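Local atomic coordinates of putative peptide ABC-transport system periplasmic peptide-binding protein (Campylobacter jejuni, PDB entry 4OEV), a protein that binds nickel(II), here together with an oxalate ion, and probably hands it to an ABC-type importer as its extracytoplasmic solute-binding protein. Residues K47-D55 and D64-L72; P200-K208 and I217-D228. One frame throughout, in Å; residues are numbered along the deposited sequence.

Contact 1 (K47-D55 and D64-L72); sequences KPDLAKSWD and DIFLRDDVL
A51 and L67 face each other near the open end of an antiparallel beta hairpin, strands 51-56 and 62-67, where a classic beta bulge sets K52 and S53 against F66. The evidence is the shared acceptor: F66 O takes a 3.2 Å bond from S53 N and a weak one from K52 N, bent to 125° at hydrogen. Beyond the bulge the ladder is regular, with D55 and D64 exchanging two backbone hydrogen bonds. The close packing is on the face of W54 and I65, where the bulged A51 also brings CB 3.5 Å from I65 CG2; L67 CD2 reaches A51 CB as well. I65 pairs through its backbone with V118 of strand 117-122, and its side chain rests on V118 and I120. A second apolar touch lies past the strands: L50 CD2 meets both methyls of V71, the two side chains crossing at about a right angle. The face of S53, D55, D64 and F66 is looser and more polar. There the exposed D55 brings OD2 to the edge of the F66 ring, 3.3 Å from CE2, while F66 itself stacks with H117. Beside the bulge, the exposed K52 runs extended across R68 to leave NZ 4.1 Å from D69 OD1, too long for a salt bridge. R68 bends at chi3 (53°) and grips D70 side-on, its NE bonding OD1 at 2.9 Å and its NH1 bonding OD2.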
loop_
_atom_site.group_PDB
_atom_site.type_symbol
_atom_site.label_atom_id
_atom_site.label_comp_id
_atom_site.label_asym_id
_atom_site.label_seq_id
_atom_site.Cartn_x
_atom_site.Cartn_y
_atom_site.Cartn_z
ATOM N N LYS A 47 4.920 -5.398 18.318
ATOM C CA LYS A 47 4.487 -6.022 19.573
ATOM C C LYS A 47 4.108 -7.457 19.321
ATOM O O LYS A 47 3.685 -7.799 18.221
ATOM C CB LYS A 47 3.281 -5.311 20.195
ATOM C CG LYS A 47 3.518 -3.883 20.631
ATOM C CD LYS A 47 4.511 -3.779 21.776
ATOM C CE LYS A 47 4.566 -2.339 22.288
ATOM N NZ LYS A 47 5.604 -2.147 23.342
ATOM N N PRO A 48 4.196 -8.301 20.371
ATOM C CA PRO A 48 3.779 -9.702 20.230
ATOM C C PRO A 48 2.298 -9.807 19.903
ATOM O O PRO A 48 1.492 -8.984 20.390
ATOM C CB PRO A 48 4.082 -10.311 21.602
ATOM C CG PRO A 48 5.042 -9.386 22.233
ATOM C CD PRO A 48 4.823 -8.022 21.668
ATOM N N ASP A 49 1.932 -10.789 19.085
ATOM C CA ASP A 49 0.518 -11.032 18.855
ATOM C C ASP A 49 0.258 -12.519 19.016
ATOM O O ASP A 49 0.125 -12.978 20.136
ATOM C CB ASP A 49 0.043 -10.526 17.474
ATOM C CG ASP A 49 -1.481 -10.522 17.384
ATOM O OD1 ASP A 49 -2.084 -11.131 18.325
ATOM O OD2 ASP A 49 -2.070 -9.967 16.423
ATOM N N LEU A 50 0.231 -13.298 17.943
ATOM C CA LEU A 50 0.065 -14.744 18.143
ATOM C C LEU A 50 1.323 -15.324 18.741
ATOM O O LEU A 50 1.279 -16.361 19.448
ATOM C CB LEU A 50 -0.273 -15.464 16.843
ATOM C CG LEU A 50 -1.688 -15.264 16.293
ATOM C CD1 LEU A 50 -1.817 -15.983 14.932
ATOM C CD2 LEU A 50 -2.760 -15.740 17.281
ATOM N N ALA A 51 2.449 -14.666 18.506
ATOM C CA ALA A 51 3.705 -15.113 19.114
ATOM C C ALA A 51 3.972 -14.340 20.412
ATOM O O ALA A 51 3.856 -13.113 20.416
ATOM C CB ALA A 51 4.862 -14.959 18.145
ATOM N N LYS A 52 4.294 -15.052 21.511
ATOM C CA LYS A 52 4.619 -14.410 22.792
ATOM C C LYS A 52 5.994 -13.716 22.814
ATOM O O LYS A 52 6.150 -12.649 23.415
ATOM C CB LYS A 52 4.607 -15.460 23.965
ATOM C CG LYS A 52 3.277 -16.168 24.238
ATOM C CD LYS A 52 3.341 -17.196 25.419
ATOM C CE LYS A 52 1.909 -17.494 25.979
ATOM N NZ LYS A 52 1.805 -18.259 27.267
ATOM N N SER A 53 7.006 -14.348 22.195
ATOM C CA SER A 53 8.353 -13.768 22.087
ATOM C C SER A 53 9.184 -14.477 21.018
ATOM O O SER A 53 8.730 -15.435 20.389
ATOM C CB SER A 53 9.112 -13.833 23.397
ATOM O OG SER A 53 9.617 -15.150 23.638
ATOM N N TRP A 54 10.392 -13.959 20.821
ATOM C CA TRP A 54 11.298 -14.454 19.793
ATOM C C TRP A 54 12.750 -14.018 20.045
ATOM O O TRP A 54 12.997 -12.948 20.607
ATOM C CB TRP A 54 10.825 -13.979 18.398
ATOM C CG TRP A 54 10.593 -12.497 18.286
ATOM C CD1 TRP A 54 11.508 -11.534 17.965
ATOM C CD2 TRP A 54 9.359 -11.799 18.542
ATOM N NE1 TRP A 54 10.912 -10.287 17.973
ATOM C CE2 TRP A 54 9.598 -10.432 18.340
ATOM C CE3 TRP A 54 8.076 -12.210 18.895
ATOM C CZ2 TRP A 54 8.599 -9.477 18.495
ATOM C CZ3 TRP A 54 7.094 -11.256 19.074
ATOM C CH2 TRP A 54 7.360 -9.914 18.876
ATOM N N ASP A 55 13.693 -14.865 19.622
ATOM C CA ASP A 55 15.121 -14.589 19.655
ATOM C C ASP A 55 15.737 -14.775 18.271
ATOM O O ASP A 55 15.499 -15.798 17.622
ATOM C CB ASP A 55 15.819 -15.530 20.676
ATOM C CG ASP A 55 15.215 -15.424 22.089
ATOM O OD1 ASP A 55 15.520 -14.435 22.794
ATOM O OD2 ASP A 55 14.355 -16.253 22.452
ATOM N N ASP A 64 14.029 -18.029 16.527
ATOM C CA ASP A 64 13.317 -18.905 17.441
ATOM C C ASP A 64 12.071 -18.179 17.899
ATOM O O ASP A 64 12.182 -17.128 18.533
ATOM C CB ASP A 64 14.172 -19.289 18.651
ATOM C CG ASP A 64 15.213 -20.355 18.327
ATOM O OD1 ASP A 64 14.836 -21.540 18.211
ATOM O OD2 ASP A 64 16.403 -19.998 18.223
ATOM N N ILE A 65 10.898 -18.694 17.535
ATOM C CA ILE A 65 9.647 -17.998 17.862
ATOM C C ILE A 65 8.779 -18.821 18.829
ATOM O O ILE A 65 8.530 -20.002 18.575
ATOM C CB ILE A 65 8.844 -17.668 16.622
ATOM C CG1 ILE A 65 9.707 -16.855 15.667
ATOM C CG2 ILE A 65 7.573 -16.899 17.001
ATOM C CD1 ILE A 65 8.932 -16.253 14.534
ATOM N N PHE A 66 8.333 -18.181 19.916
ATOM C CA PHE A 66 7.528 -18.820 20.977
ATOM C C PHE A 66 6.071 -18.305 20.970
ATOM O O PHE A 66 5.811 -17.091 21.041
ATOM C CB PHE A 66 8.213 -18.582 22.324
ATOM C CG PHE A 66 9.644 -19.054 22.344
ATOM C CD1 PHE A 66 9.953 -20.385 22.595
ATOM C CD2 PHE A 66 10.675 -18.171 22.093
ATOM C CE1 PHE A 66 11.277 -20.823 22.573
ATOM C CE2 PHE A 66 11.979 -18.579 22.065
ATOM C CZ PHE A 66 12.296 -19.919 22.314
ATOM N N LEU A 67 5.133 -19.241 20.849
ATOM C CA LEU A 67 3.733 -18.918 20.556
ATOM C C LEU A 67 2.810 -18.905 21.770
ATOM O O LEU A 67 3.109 -19.578 22.756
ATOM C CB LEU A 67 3.203 -19.929 19.557
ATOM C CG LEU A 67 4.167 -20.106 18.374
ATOM C CD1 LEU A 67 3.655 -21.183 17.481
ATOM C CD2 LEU A 67 4.237 -18.743 17.616
ATOM N N ARG A 68 1.667 -18.207 21.668
ATOM C CA ARG A 68 0.626 -18.330 22.707
ATOM C C ARG A 68 -0.004 -19.726 22.642
ATOM O O ARG A 68 -0.131 -20.291 21.550
ATOM C CB ARG A 68 -0.449 -17.248 22.549
ATOM C CG ARG A 68 0.092 -15.837 22.590
ATOM C CD ARG A 68 -1.039 -14.750 22.518
ATOM N NE ARG A 68 -2.100 -14.961 23.537
ATOM C CZ ARG A 68 -2.681 -13.999 24.256
ATOM N NH1 ARG A 68 -3.634 -14.290 25.138
ATOM N NH2 ARG A 68 -2.299 -12.742 24.126
ATOM N N ASP A 69 -0.338 -20.330 23.788
ATOM C CA ASP A 69 -0.988 -21.637 23.702
ATOM C C ASP A 69 -2.498 -21.509 23.859
ATOM O O ASP A 69 -3.237 -22.476 23.693
ATOM C CB ASP A 69 -0.405 -22.640 24.710
ATOM C CG ASP A 69 -0.407 -22.139 26.146
ATOM O OD1 ASP A 69 -1.039 -21.116 26.464
ATOM O OD2 ASP A 69 0.222 -22.824 26.980
ATOM N N ASP A 70 -2.959 -20.280 24.057
ATOM C CA ASP A 70 -4.363 -20.044 24.398
ATOM C C ASP A 70 -5.216 -19.484 23.257
ATOM O O ASP A 70 -6.245 -18.855 23.495
ATOM C CB ASP A 70 -4.444 -19.092 25.598
ATOM C CG ASP A 70 -3.916 -17.712 25.286
ATOM O OD1 ASP A 70 -3.194 -17.540 24.270
ATOM O OD2 ASP A 70 -4.239 -16.779 26.065
ATOM N N VAL A 71 -4.796 -19.706 22.009
ATOM C CA VAL A 71 -5.534 -19.151 20.879
ATOM C C VAL A 71 -6.425 -20.167 20.171
ATOM O O VAL A 71 -6.016 -21.297 19.926
ATOM C CB VAL A 71 -4.559 -18.533 19.853
ATOM C CG1 VAL A 71 -5.308 -18.061 18.608
ATOM C CG2 VAL A 71 -3.733 -17.418 20.516
ATOM N N LEU A 72 -7.656 -19.772 19.887
ATOM C CA LEU A 72 -8.545 -20.559 19.042
ATOM C C LEU A 72 -8.754 -19.885 17.670
ATOM O O LEU A 72 -8.853 -18.666 17.594
ATOM C CB LEU A 72 -9.905 -20.736 19.691
ATOM C CG LEU A 72 -10.144 -21.863 20.703
ATOM C CD1 LEU A 72 -8.823 -22.516 21.156
ATOM C CD2 LEU A 72 -10.983 -21.317 21.840
HETATM O O HOH W 1 0.425 -11.313 22.618
#

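Contact 2 (P200-K208 and I217-D228); sequences PSIASAELK and IDVSLLNIFKND
K208, at the end of helix 200-208, reaches over segment 217-228, a run of turns with a weakly bonded helical turn about 223-226 on which the helix packs; the polar links across the contact are concentrated at this lysine. Its chain bends at chi2 (-77°) and carries NZ to two acceptors: I224 O at 2.7 Å, nearly in line with the carbonyl bond, and D228 OD1, also at 2.7 Å, in a salt bridge that uses the anti lone pair of that oxygen. The other carboxylate oxygen of D228 is occupied by N230 N, so both oxygens have donors. Toward the opposite end of the segment D218 OD1 closes an Asx turn, accepting from S220 N, which arrives from above the carboxylate plane, and from S220 OG at 2.8 Å. Apolar side chains make up much of the helix face, from P200 to L207. P200 and L221 cross at about a right angle, CB 3.8 Å from CD1; A203 CB meets I217 CD1, and L207 comes tip to tip with I217 through CD1 and CG1. L207 CB also lies 3.8 Å from F225 CE1, and V465 of strand 454-467 touches both L207 and I217. S204 is the exception to this polar accounting. Its buried OG has no hydrogen-bonding partner in the model; chi1 of -174°, opposite the backbone N, turns it to I224 CD1 and the edge of the F225 ring, CE2 3.1 Å away.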
loop_
_atom_site.group_PDB
_atom_site.type_symbol
_atom_site.label_atom_id
_atom_site.label_comp_id
_atom_site.label_asym_id
_atom_site.label_seq_id
_atom_site.Cartn_x
_atom_site.Cartn_y
_atom_site.Cartn_z
ATOM N N PRO A 200 -15.328 8.879 -2.985
ATOM C CA PRO A 200 -15.526 9.637 -1.737
ATOM C C PRO A 200 -16.731 10.603 -1.783
ATOM O O PRO A 200 -17.268 10.987 -0.716
ATOM C CB PRO A 200 -14.221 10.438 -1.595
ATOM C CG PRO A 200 -13.713 10.603 -3.084
ATOM C CD PRO A 200 -14.108 9.301 -3.723
ATOM N N SER A 201 -17.181 10.986 -2.973
ATOM C CA SER A 201 -18.373 11.829 -3.022
ATOM C C SER A 201 -19.587 10.974 -2.602
ATOM O O SER A 201 -20.555 11.462 -2.005
ATOM C CB SER A 201 -18.553 12.437 -4.430
ATOM O OG SER A 201 -18.893 11.427 -5.369
ATOM N N ILE A 202 -19.530 9.675 -2.897
ATOM C CA ILE A 202 -20.602 8.778 -2.490
ATOM C C ILE A 202 -20.470 8.476 -1.002
ATOM O O ILE A 202 -21.460 8.471 -0.285
ATOM C CB ILE A 202 -20.609 7.477 -3.336
ATOM C CG1 ILE A 202 -20.991 7.836 -4.784
ATOM C CG2 ILE A 202 -21.580 6.422 -2.743
ATOM C CD1 ILE A 202 -21.230 6.649 -5.711
ATOM N N ALA A 203 -19.238 8.270 -0.536
ATOM C CA ALA A 203 -18.986 8.079 0.893
ATOM C C ALA A 203 -19.489 9.274 1.692
ATOM O O ALA A 203 -20.097 9.131 2.736
ATOM C CB ALA A 203 -17.487 7.906 1.150
ATOM N N SER A 204 -19.201 10.454 1.172
ATOM C CA SER A 204 -19.551 11.699 1.826
ATOM C C SER A 204 -21.058 11.753 2.042
ATOM O O SER A 204 -21.575 12.072 3.147
ATOM C CB SER A 204 -19.019 12.854 0.945
ATOM O OG SER A 204 -19.202 14.093 1.577
ATOM N N ALA A 205 -21.791 11.380 1.000
ATOM C CA ALA A 205 -23.257 11.409 1.046
ATOM C C ALA A 205 -23.806 10.408 2.024
ATOM O O ALA A 205 -24.867 10.619 2.612
ATOM C CB ALA A 205 -23.822 11.136 -0.299
ATOM N N GLU A 206 -23.145 9.255 2.119
ATOM C CA GLU A 206 -23.638 8.219 2.997
ATOM C C GLU A 206 -23.319 8.543 4.453
ATOM O O GLU A 206 -24.052 8.135 5.367
ATOM C CB GLU A 206 -23.096 6.849 2.576
ATOM C CG GLU A 206 -23.718 6.412 1.254
ATOM C CD GLU A 206 -23.736 4.922 1.031
ATOM O OE1 GLU A 206 -23.486 4.144 1.979
ATOM O OE2 GLU A 206 -24.027 4.522 -0.113
ATOM N N LEU A 207 -22.268 9.306 4.694
ATOM C CA LEU A 207 -22.084 9.837 6.035
ATOM C C LEU A 207 -23.263 10.739 6.361
ATOM O O LEU A 207 -23.923 10.580 7.389
ATOM C CB LEU A 207 -20.777 10.620 6.156
ATOM C CG LEU A 207 -19.538 9.739 6.315
ATOM C CD1 LEU A 207 -18.246 10.535 6.081
ATOM C CD2 LEU A 207 -19.565 9.082 7.695
ATOM N N LYS A 208 -23.557 11.656 5.435
ATOM C CA LYS A 208 -24.612 12.640 5.655
ATOM C C LYS A 208 -25.985 12.038 5.834
ATOM O O LYS A 208 -26.733 12.482 6.696
ATOM C CB LYS A 208 -24.623 13.633 4.491
ATOM C CG LYS A 208 -23.505 14.642 4.559
ATOM C CD LYS A 208 -23.808 15.746 5.598
ATOM C CE LYS A 208 -22.678 16.788 5.627
ATOM N NZ LYS A 208 -22.930 17.975 6.502
ATOM N N ILE A 217 -12.232 10.612 3.716
ATOM C CA ILE A 217 -12.813 11.597 2.793
ATOM C C ILE A 217 -11.769 12.534 2.167
ATOM O O ILE A 217 -10.995 13.192 2.879
ATOM C CB ILE A 217 -13.875 12.461 3.517
ATOM C CG1 ILE A 217 -15.000 11.592 4.053
ATOM C CG2 ILE A 217 -14.420 13.555 2.565
ATOM C CD1 ILE A 217 -15.715 10.742 2.987
ATOM N N ASP A 218 -11.748 12.611 0.838
ATOM C CA ASP A 218 -10.818 13.526 0.177
ATOM C C ASP A 218 -10.921 14.972 0.661
ATOM O O ASP A 218 -12.013 15.480 0.937
ATOM C CB ASP A 218 -11.022 13.528 -1.326
ATOM C CG ASP A 218 -9.907 14.255 -2.025
ATOM O OD1 ASP A 218 -10.126 15.347 -2.581
ATOM O OD2 ASP A 218 -8.778 13.720 -2.000
ATOM N N VAL A 219 -9.770 15.635 0.738
ATOM C CA VAL A 219 -9.700 17.004 1.209
ATOM C C VAL A 219 -10.646 17.915 0.400
ATOM O O VAL A 219 -11.162 18.898 0.935
ATOM C CB VAL A 219 -8.228 17.513 1.155
ATOM C CG1 VAL A 219 -7.707 17.533 -0.282
ATOM C CG2 VAL A 219 -8.099 18.871 1.754
ATOM N N SER A 220 -10.957 17.547 -0.844
ATOM C CA SER A 220 -11.817 18.377 -1.684
ATOM C C SER A 220 -13.263 18.397 -1.210
ATOM O O SER A 220 -14.068 19.235 -1.651
ATOM C CB SER A 220 -11.784 17.906 -3.131
ATOM O OG SER A 220 -12.470 16.671 -3.282
ATOM N N LEU A 221 -13.588 17.490 -0.301
ATOM C CA LEU A 221 -14.958 17.325 0.143
ATOM C C LEU A 221 -15.144 17.627 1.614
ATOM O O LEU A 221 -16.259 17.532 2.102
ATOM C CB LEU A 221 -15.429 15.895 -0.149
ATOM C CG LEU A 221 -15.536 15.560 -1.636
ATOM C CD1 LEU A 221 -15.504 14.056 -1.882
ATOM C CD2 LEU A 221 -16.805 16.169 -2.231
ATOM N N LEU A 222 -14.077 18.039 2.307
ATOM C CA LEU A 222 -14.116 18.164 3.776
ATOM C C LEU A 222 -14.949 19.355 4.227
ATOM O O LEU A 222 -15.456 19.421 5.378
ATOM C CB LEU A 222 -12.711 18.302 4.335
ATOM C CG LEU A 222 -11.925 17.003 4.517
ATOM C CD1 LEU A 222 -10.611 17.292 5.234
ATOM C CD2 LEU A 222 -12.757 15.892 5.221
ATOM N N ASN A 223 -15.112 20.300 3.319
ATOM C CA ASN A 223 -15.861 21.488 3.695
ATOM C C ASN A 223 -17.294 21.172 4.128
ATOM O O ASN A 223 -17.850 21.872 4.973
ATOM C CB ASN A 223 -15.894 22.516 2.544
ATOM C CG ASN A 223 -14.574 23.248 2.360
ATOM O OD1 ASN A 223 -13.567 22.918 2.994
ATOM N ND2 ASN A 223 -14.585 24.287 1.495
ATOM N N ILE A 224 -17.915 20.138 3.573
ATOM C CA ILE A 224 -19.277 19.890 4.014
ATOM C C ILE A 224 -19.355 19.163 5.371
ATOM O O ILE A 224 -20.465 18.918 5.841
ATOM C CB ILE A 224 -20.093 19.103 2.984
ATOM C CG1 ILE A 224 -19.579 17.666 2.881
ATOM C CG2 ILE A 224 -20.044 19.802 1.630
ATOM C CD1 ILE A 224 -20.541 16.750 2.151
ATOM N N PHE A 225 -18.201 18.841 5.986
ATOM C CA PHE A 225 -18.180 18.233 7.345
ATOM C C PHE A 225 -17.588 19.152 8.435
ATOM O O PHE A 225 -17.878 18.971 9.630
ATOM C CB PHE A 225 -17.397 16.903 7.332
ATOM C CG PHE A 225 -18.088 15.839 6.558
ATOM C CD1 PHE A 225 -19.209 15.214 7.068
ATOM C CD2 PHE A 225 -17.667 15.527 5.259
ATOM C CE1 PHE A 225 -19.891 14.265 6.326
ATOM C CE2 PHE A 225 -18.342 14.570 4.512
ATOM C CZ PHE A 225 -19.451 13.950 5.025
ATOM N N LYS A 226 -16.764 20.130 8.043
ATOM C CA LYS A 226 -16.067 20.975 9.026
ATOM C C LYS A 226 -17.014 21.765 9.916
ATOM O O LYS A 226 -16.641 22.117 11.031
ATOM C CB LYS A 226 -15.131 21.961 8.337
ATOM C CG LYS A 226 -13.818 21.359 7.801
ATOM C CD LYS A 226 -13.204 22.321 6.750
ATOM C CE LYS A 226 -11.815 22.836 7.124
ATOM N NZ LYS A 226 -10.785 22.354 6.114
ATOM N N ASN A 227 -18.231 22.048 9.448
ATOM C CA ASN A 227 -19.156 22.817 10.286
ATOM C C ASN A 227 -20.374 22.002 10.755
ATOM O O ASN A 227 -21.389 22.563 11.183
ATOM C CB ASN A 227 -19.631 24.082 9.549
ATOM C CG ASN A 227 -19.760 25.239 10.481
ATOM O OD1 ASN A 227 -18.832 25.518 11.246
ATOM N ND2 ASN A 227 -20.939 25.878 10.506
ATOM N N ASP A 228 -20.269 20.680 10.649
ATOM C CA ASP A 228 -21.332 19.767 11.034
ATOM C C ASP A 228 -20.965 19.082 12.342
ATOM O O ASP A 228 -20.093 18.199 12.389
ATOM C CB ASP A 228 -21.573 18.715 9.931
ATOM C CG ASP A 228 -22.872 17.910 10.134
ATOM O OD1 ASP A 228 -23.391 17.394 9.127
ATOM O OD2 ASP A 228 -23.372 17.766 11.278
#

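Overall arrangement
The two contacts follow one another along the chain and stay apart, with centres about 41 Å from each other and nearest atoms about 26 Å. Both are partly buried and lie well away from the middle of the molecule, their centres about 26 and 23 Å from the centre of the chain. They share no helix or strand: contact 1 joins neighbouring strands of a four-stranded antiparallel sheet, whereas contact 2 packs a helix on the turns and short helix 223-226 that follow strand 214-216, beside strand 454-467. Their chemistry differs accordingly. Main-chain pairs hold contact 1, and its salt bridge stays within one segment; contact 2 relies on side-chain packing, with a salt bridge that spans the segments.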